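Local structure of Fe-regulated protein B (Neisseria meningitidis, 4AIP) at residues Glu678-Val690 / Asn709-Trp723. The protein is an outer-membrane transporter of the TonB-dependent receptor family that takes up iron, probably delivered as an iron-siderophore complex. Residues are numbered along the deposited sequence; the frame is centred on the assembly and turned at random.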
loop_
_atom_site.group_PDB
_atom_site.type_symbol
_atom_site.label_atom_id
_atom_site.label_comp_id
_atom_site.label_asym_id
_atom_site.label_seq_id
_atom_site.Cartn_x
_atom_site.Cartn_y
_atom_site.Cartn_z
ATOM N N GLU B 678 -9.560 -42.179 -19.324
ATOM C CA GLU B 678 -8.808 -41.131 -20.047
ATOM C C GLU B 678 -7.518 -41.676 -20.646
ATOM O O GLU B 678 -6.685 -42.291 -19.962
ATOM C CB GLU B 678 -8.516 -39.884 -19.177
ATOM C CG GLU B 678 -9.688 -38.885 -19.045
ATOM C CD GLU B 678 -9.340 -37.615 -18.234
ATOM O OE1 GLU B 678 -8.625 -37.697 -17.215
ATOM O OE2 GLU B 678 -9.801 -36.512 -18.615
ATOM N N ASN B 679 -7.358 -41.446 -21.936
ATOM C CA ASN B 679 -6.137 -41.849 -22.609
ATOM C C ASN B 679 -5.101 -40.732 -22.475
ATOM O O ASN B 679 -4.866 -39.962 -23.427
ATOM C CB ASN B 679 -6.398 -42.171 -24.084
ATOM C CG ASN B 679 -5.180 -42.813 -24.760
ATOM O OD1 ASN B 679 -4.622 -43.800 -24.262
ATOM N ND2 ASN B 679 -4.753 -42.234 -25.894
ATOM N N VAL B 680 -4.504 -40.634 -21.291
ATOM C CA VAL B 680 -3.620 -39.531 -20.991
ATOM C C VAL B 680 -2.480 -39.605 -21.971
ATOM O O VAL B 680 -1.792 -40.610 -22.032
ATOM C CB VAL B 680 -3.067 -39.607 -19.588
ATOM C CG1 VAL B 680 -2.175 -38.441 -19.322
ATOM C CG2 VAL B 680 -4.169 -39.696 -18.582
ATOM N N VAL B 681 -2.351 -38.543 -22.767
ATOM C CA VAL B 681 -1.227 -38.284 -23.660
ATOM C C VAL B 681 -0.846 -36.808 -23.403
ATOM O O VAL B 681 -1.721 -35.976 -23.138
ATOM C CB VAL B 681 -1.617 -38.459 -25.174
ATOM C CG1 VAL B 681 -0.446 -38.196 -26.076
ATOM C CG2 VAL B 681 -2.183 -39.846 -25.457
ATOM N N ARG B 682 0.455 -36.495 -23.508
ATOM C CA ARG B 682 0.930 -35.104 -23.468
ATOM C C ARG B 682 2.116 -34.894 -24.436
ATOM O O ARG B 682 3.023 -35.720 -24.473
ATOM C CB ARG B 682 1.312 -34.655 -22.012
ATOM C CG ARG B 682 0.635 -35.487 -20.840
ATOM C CD ARG B 682 1.411 -35.409 -19.496
ATOM N NE ARG B 682 0.686 -34.478 -18.669
ATOM C CZ ARG B 682 -0.056 -34.771 -17.608
ATOM N NH1 ARG B 682 -0.147 -36.002 -17.104
ATOM N NH2 ARG B 682 -0.691 -33.770 -17.034
ATOM N N LYS B 683 2.103 -33.789 -25.188
ATOM C CA LYS B 683 3.195 -33.446 -26.125
ATOM C C LYS B 683 4.547 -33.080 -25.523
ATOM O O LYS B 683 4.613 -32.440 -24.450
ATOM C CB LYS B 683 2.796 -32.288 -27.045
ATOM C CG LYS B 683 1.720 -32.667 -28.002
ATOM C CD LYS B 683 0.920 -31.454 -28.367
ATOM C CE LYS B 683 1.181 -30.943 -29.755
ATOM N NZ LYS B 683 -0.129 -30.298 -30.190
ATOM N N GLY B 684 5.615 -33.471 -26.222
ATOM C CA GLY B 684 6.946 -32.910 -26.002
ATOM C C GLY B 684 7.078 -31.517 -26.594
ATOM O O GLY B 684 6.274 -31.068 -27.377
ATOM N N PHE B 685 8.135 -30.842 -26.226
ATOM C CA PHE B 685 8.359 -29.456 -26.590
ATOM C C PHE B 685 9.763 -29.213 -26.170
ATOM O O PHE B 685 10.284 -29.890 -25.252
ATOM C CB PHE B 685 7.399 -28.486 -25.850
ATOM C CG PHE B 685 7.387 -28.640 -24.338
ATOM C CD1 PHE B 685 6.472 -29.528 -23.720
ATOM C CD2 PHE B 685 8.266 -27.868 -23.527
ATOM C CE1 PHE B 685 6.434 -29.691 -22.305
ATOM C CE2 PHE B 685 8.287 -28.005 -22.096
ATOM C CZ PHE B 685 7.351 -28.930 -21.480
ATOM N N GLY B 686 10.402 -28.257 -26.830
ATOM C CA GLY B 686 11.687 -27.749 -26.334
ATOM C C GLY B 686 11.484 -26.293 -26.023
ATOM O O GLY B 686 10.782 -25.610 -26.743
ATOM N N VAL B 687 12.087 -25.815 -24.942
ATOM C CA VAL B 687 12.213 -24.381 -24.669
ATOM C C VAL B 687 13.720 -23.999 -24.777
ATOM O O VAL B 687 14.602 -24.684 -24.231
ATOM C CB VAL B 687 11.687 -24.055 -23.242
ATOM C CG1 VAL B 687 11.494 -22.554 -23.079
ATOM C CG2 VAL B 687 10.349 -24.729 -22.962
ATOM N N ASN B 688 14.002 -22.902 -25.469
ATOM C CA ASN B 688 15.365 -22.406 -25.590
ATOM C C ASN B 688 15.494 -20.968 -25.103
ATOM O O ASN B 688 14.672 -20.105 -25.425
ATOM C CB ASN B 688 15.837 -22.464 -27.039
ATOM C CG ASN B 688 15.795 -23.869 -27.616
ATOM O OD1 ASN B 688 14.748 -24.332 -28.015
ATOM N ND2 ASN B 688 16.935 -24.538 -27.668
ATOM N N ASP B 689 16.593 -20.719 -24.406
ATOM C CA ASP B 689 16.916 -19.417 -23.866
ATOM C C ASP B 689 18.340 -19.051 -24.218
ATOM O O ASP B 689 19.216 -19.913 -24.223
ATOM C CB ASP B 689 16.819 -19.438 -22.319
ATOM C CG ASP B 689 15.444 -19.917 -21.777
ATOM O OD1 ASP B 689 14.403 -19.611 -22.348
ATOM O OD2 ASP B 689 15.383 -20.528 -20.696
ATOM N N VAL B 690 18.582 -17.778 -24.461
ATOM C CA VAL B 690 19.923 -17.243 -24.488
ATOM C C VAL B 690 19.953 -16.146 -23.410
ATOM O O VAL B 690 18.912 -15.495 -23.143
ATOM C CB VAL B 690 20.315 -16.616 -25.923
ATOM C CG1 VAL B 690 20.302 -17.699 -27.094
ATOM C CG2 VAL B 690 19.399 -15.479 -26.282
ATOM N N ASN B 709 14.092 -15.577 -23.285
ATOM C CA ASN B 709 13.643 -16.859 -22.815
ATOM C C ASN B 709 12.536 -17.236 -23.714
ATOM O O ASN B 709 11.719 -16.391 -24.117
ATOM C CB ASN B 709 13.081 -16.758 -21.381
ATOM C CG ASN B 709 14.167 -16.492 -20.313
ATOM O OD1 ASN B 709 15.373 -16.612 -20.526
ATOM N ND2 ASN B 709 13.708 -16.126 -19.151
ATOM N N ASN B 710 12.506 -18.533 -23.996
ATOM C CA ASN B 710 11.664 -19.134 -24.981
ATOM C C ASN B 710 11.897 -18.425 -26.321
ATOM O O ASN B 710 10.963 -17.980 -26.980
ATOM C CB ASN B 710 10.196 -19.198 -24.537
ATOM C CG ASN B 710 9.355 -20.078 -25.454
ATOM O OD1 ASN B 710 9.861 -20.630 -26.467
ATOM N ND2 ASN B 710 8.072 -20.223 -25.122
ATOM N N VAL B 711 13.157 -18.371 -26.750
ATOM C CA VAL B 711 13.486 -17.753 -28.042
ATOM C C VAL B 711 12.475 -17.973 -29.181
ATOM O O VAL B 711 12.171 -17.011 -29.872
ATOM C CB VAL B 711 14.857 -18.159 -28.588
ATOM C CG1 VAL B 711 15.262 -17.161 -29.700
ATOM C CG2 VAL B 711 15.872 -18.163 -27.505
ATOM N N PHE B 712 11.987 -19.210 -29.361
ATOM C CA PHE B 712 11.175 -19.543 -30.513
ATOM C C PHE B 712 9.721 -19.336 -30.261
ATOM O O PHE B 712 8.896 -19.658 -31.092
ATOM C CB PHE B 712 11.495 -20.947 -31.045
ATOM C CG PHE B 712 12.918 -21.106 -31.359
ATOM C CD1 PHE B 712 13.487 -20.403 -32.443
ATOM C CD2 PHE B 712 13.722 -21.901 -30.538
ATOM C CE1 PHE B 712 14.863 -20.530 -32.729
ATOM C CE2 PHE B 712 15.103 -22.047 -30.788
ATOM C CZ PHE B 712 15.691 -21.372 -31.873
ATOM N N ASN B 713 9.406 -18.758 -29.103
ATOM C CA ASN B 713 8.016 -18.497 -28.738
ATOM C C ASN B 713 7.182 -19.752 -28.817
ATOM O O ASN B 713 6.078 -19.721 -29.319
ATOM C CB ASN B 713 7.414 -17.419 -29.634
ATOM C CG ASN B 713 6.225 -16.744 -28.993
ATOM O OD1 ASN B 713 6.120 -16.628 -27.746
ATOM N ND2 ASN B 713 5.316 -16.277 -29.837
ATOM N N LYS B 714 7.735 -20.855 -28.326
ATOM C CA LYS B 714 7.030 -22.122 -28.278
ATOM C C LYS B 714 5.664 -22.090 -27.552
ATOM O O LYS B 714 5.610 -21.696 -26.407
ATOM C CB LYS B 714 7.921 -23.174 -27.608
ATOM C CG LYS B 714 7.968 -24.467 -28.405
ATOM C CD LYS B 714 6.656 -25.132 -28.633
ATOM C CE LYS B 714 6.831 -26.304 -29.601
ATOM N NZ LYS B 714 8.174 -26.923 -29.265
ATOM N N PHE B 715 4.605 -22.564 -28.209
ATOM C CA PHE B 715 3.315 -22.843 -27.590
ATOM C C PHE B 715 3.301 -24.254 -27.006
ATOM O O PHE B 715 3.362 -25.241 -27.752
ATOM C CB PHE B 715 2.177 -22.683 -28.621
ATOM C CG PHE B 715 0.780 -22.966 -28.062
ATOM C CD1 PHE B 715 0.497 -22.805 -26.692
ATOM C CD2 PHE B 715 -0.279 -23.337 -28.915
ATOM C CE1 PHE B 715 -0.785 -23.048 -26.181
ATOM C CE2 PHE B 715 -1.563 -23.623 -28.388
ATOM C CZ PHE B 715 -1.805 -23.454 -27.030
ATOM N N TYR B 716 3.184 -24.378 -25.685
ATOM C CA TYR B 716 3.215 -25.691 -25.069
ATOM C C TYR B 716 2.602 -25.652 -23.726
ATOM O O TYR B 716 2.545 -24.548 -23.125
ATOM C CB TYR B 716 4.655 -26.211 -24.940
ATOM C CG TYR B 716 5.466 -25.462 -23.904
ATOM C CD1 TYR B 716 6.083 -24.236 -24.222
ATOM C CD2 TYR B 716 5.576 -25.953 -22.550
ATOM C CE1 TYR B 716 6.861 -23.544 -23.231
ATOM C CE2 TYR B 716 6.310 -25.237 -21.552
ATOM C CZ TYR B 716 6.957 -24.065 -21.896
ATOM O OH TYR B 716 7.672 -23.358 -20.943
ATOM N N TYR B 717 2.202 -26.857 -23.253
ATOM C CA TYR B 717 1.802 -27.153 -21.852
ATOM C C TYR B 717 2.829 -27.991 -21.125
ATOM O O TYR B 717 3.187 -29.055 -21.580
ATOM C CB TYR B 717 0.436 -27.862 -21.767
ATOM C CG TYR B 717 -0.655 -26.973 -22.322
ATOM C CD1 TYR B 717 -1.314 -26.005 -21.503
ATOM C CD2 TYR B 717 -0.992 -27.032 -23.692
ATOM C CE1 TYR B 717 -2.298 -25.208 -22.017
ATOM C CE2 TYR B 717 -1.984 -26.225 -24.210
ATOM C CZ TYR B 717 -2.625 -25.305 -23.375
ATOM O OH TYR B 717 -3.598 -24.489 -23.924
ATOM N N PRO B 718 3.291 -27.528 -19.951
ATOM C CA PRO B 718 4.194 -28.385 -19.168
ATOM C C PRO B 718 3.447 -29.583 -18.659
ATOM O O PRO B 718 2.211 -29.586 -18.593
ATOM C CB PRO B 718 4.594 -27.487 -17.959
ATOM C CG PRO B 718 4.378 -26.088 -18.450
ATOM C CD PRO B 718 3.108 -26.213 -19.304
ATOM N N HIS B 719 4.223 -30.568 -18.233
ATOM C CA HIS B 719 3.706 -31.863 -17.797
ATOM C C HIS B 719 3.156 -32.007 -16.365
ATOM O O HIS B 719 2.221 -32.787 -16.157
ATOM C CB HIS B 719 4.658 -32.988 -18.216
ATOM C CG HIS B 719 4.643 -33.213 -19.697
ATOM N ND1 HIS B 719 5.522 -34.052 -20.342
ATOM C CD2 HIS B 719 3.889 -32.639 -20.668
ATOM C CE1 HIS B 719 5.302 -33.996 -21.643
ATOM N NE2 HIS B 719 4.311 -33.154 -21.864
ATOM N N SER B 720 3.661 -31.253 -15.397
ATOM C CA SER B 720 3.139 -31.416 -14.033
ATOM C C SER B 720 1.918 -30.596 -13.812
ATOM O O SER B 720 1.969 -29.549 -13.226
ATOM C CB SER B 720 4.191 -31.044 -13.008
ATOM O OG SER B 720 5.445 -31.542 -13.407
ATOM N N GLN B 721 0.794 -31.080 -14.264
ATOM C CA GLN B 721 -0.464 -30.369 -14.077
ATOM C C GLN B 721 -1.404 -31.336 -14.736
ATOM O O GLN B 721 -0.941 -32.350 -15.234
ATOM C CB GLN B 721 -0.454 -29.007 -14.821
ATOM C CG GLN B 721 -0.477 -29.112 -16.347
ATOM C CD GLN B 721 0.097 -27.943 -17.039
ATOM O OE1 GLN B 721 1.172 -27.496 -16.708
ATOM N NE2 GLN B 721 -0.613 -27.433 -18.023
ATOM N N ARG B 722 -2.705 -31.065 -14.769
ATOM C CA ARG B 722 -3.568 -31.963 -15.508
ATOM C C ARG B 722 -3.275 -31.849 -16.988
ATOM O O ARG B 722 -2.688 -30.871 -17.447
ATOM C CB ARG B 722 -5.018 -31.673 -15.237
ATOM C CG ARG B 722 -5.337 -31.376 -13.796
ATOM C CD ARG B 722 -6.829 -31.251 -13.727
ATOM N NE ARG B 722 -7.314 -30.848 -12.421
ATOM C CZ ARG B 722 -7.713 -31.691 -11.480
ATOM N NH1 ARG B 722 -7.662 -32.991 -11.672
ATOM N NH2 ARG B 722 -8.159 -31.226 -10.334
ATOM N N TRP B 723 -3.737 -32.843 -17.724
ATOM C CA TRP B 723 -3.328 -33.100 -19.100
ATOM C C TRP B 723 -4.264 -32.508 -20.146
ATOM O O TRP B 723 -3.927 -32.483 -21.350
ATOM C CB TRP B 723 -3.288 -34.606 -19.276
ATOM C CG TRP B 723 -4.628 -35.190 -19.570
ATOM C CD1 TRP B 723 -5.719 -35.333 -18.702
ATOM C CD2 TRP B 723 -5.035 -35.720 -20.824
ATOM N NE1 TRP B 723 -6.754 -35.953 -19.355
ATOM C CE2 TRP B 723 -6.376 -36.198 -20.660
ATOM C CE3 TRP B 723 -4.381 -35.893 -22.062
ATOM C CZ2 TRP B 723 -7.093 -36.787 -21.722
ATOM C CZ3 TRP B 723 -5.066 -36.479 -23.098
ATOM C CH2 TRP B 723 -6.428 -36.929 -22.932
#
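Phe685 and Tyr716 form an offset stack, ring centroids 4.2 Å apart and planes at 19°, with Tyr716 CD2 over the centre of the Phe685 ring. CG of Phe685 lies between its backbone N and carbonyl carbon (chi1 53°), as does that of Tyr716, directing both side chains into the space between the segments, where the rings overlap. Phe685 also points its edge at one face of His719, while Arg682 CD covers the opposite face in a CH-pi contact. Toward the Glu678 end, Val680 CA makes a CH-pi contact over the six-membered ring of Trp723, 3.9 Å from its centroid; on the other side of the stack Val687 CG2 packs 3.6 Å from Tyr716 CZ. Hydrogen bonds hold the two nitrogen-bearing rings. His719 NE2 donates to Lys683 O (2.7 Å) from above the carbonyl plane, and His719 ND1 is held by Gly633 N. Trp723 NE1 reaches Glu678 OE2 at 3.2 Å, nearly straight at 164°; Glu678 OE1 is bonded to Gln670. At the other end Val711 N, in the type I turn 710-713, bonds Asn688 O at 2.7 Å. The contact thus lays the loop between barrel strands 702-709 and 733-741 along strand 681-694, whose backbone pairs with strand 649-662, while Ser720 bonds Asp96 and Thr108 of the plug domain.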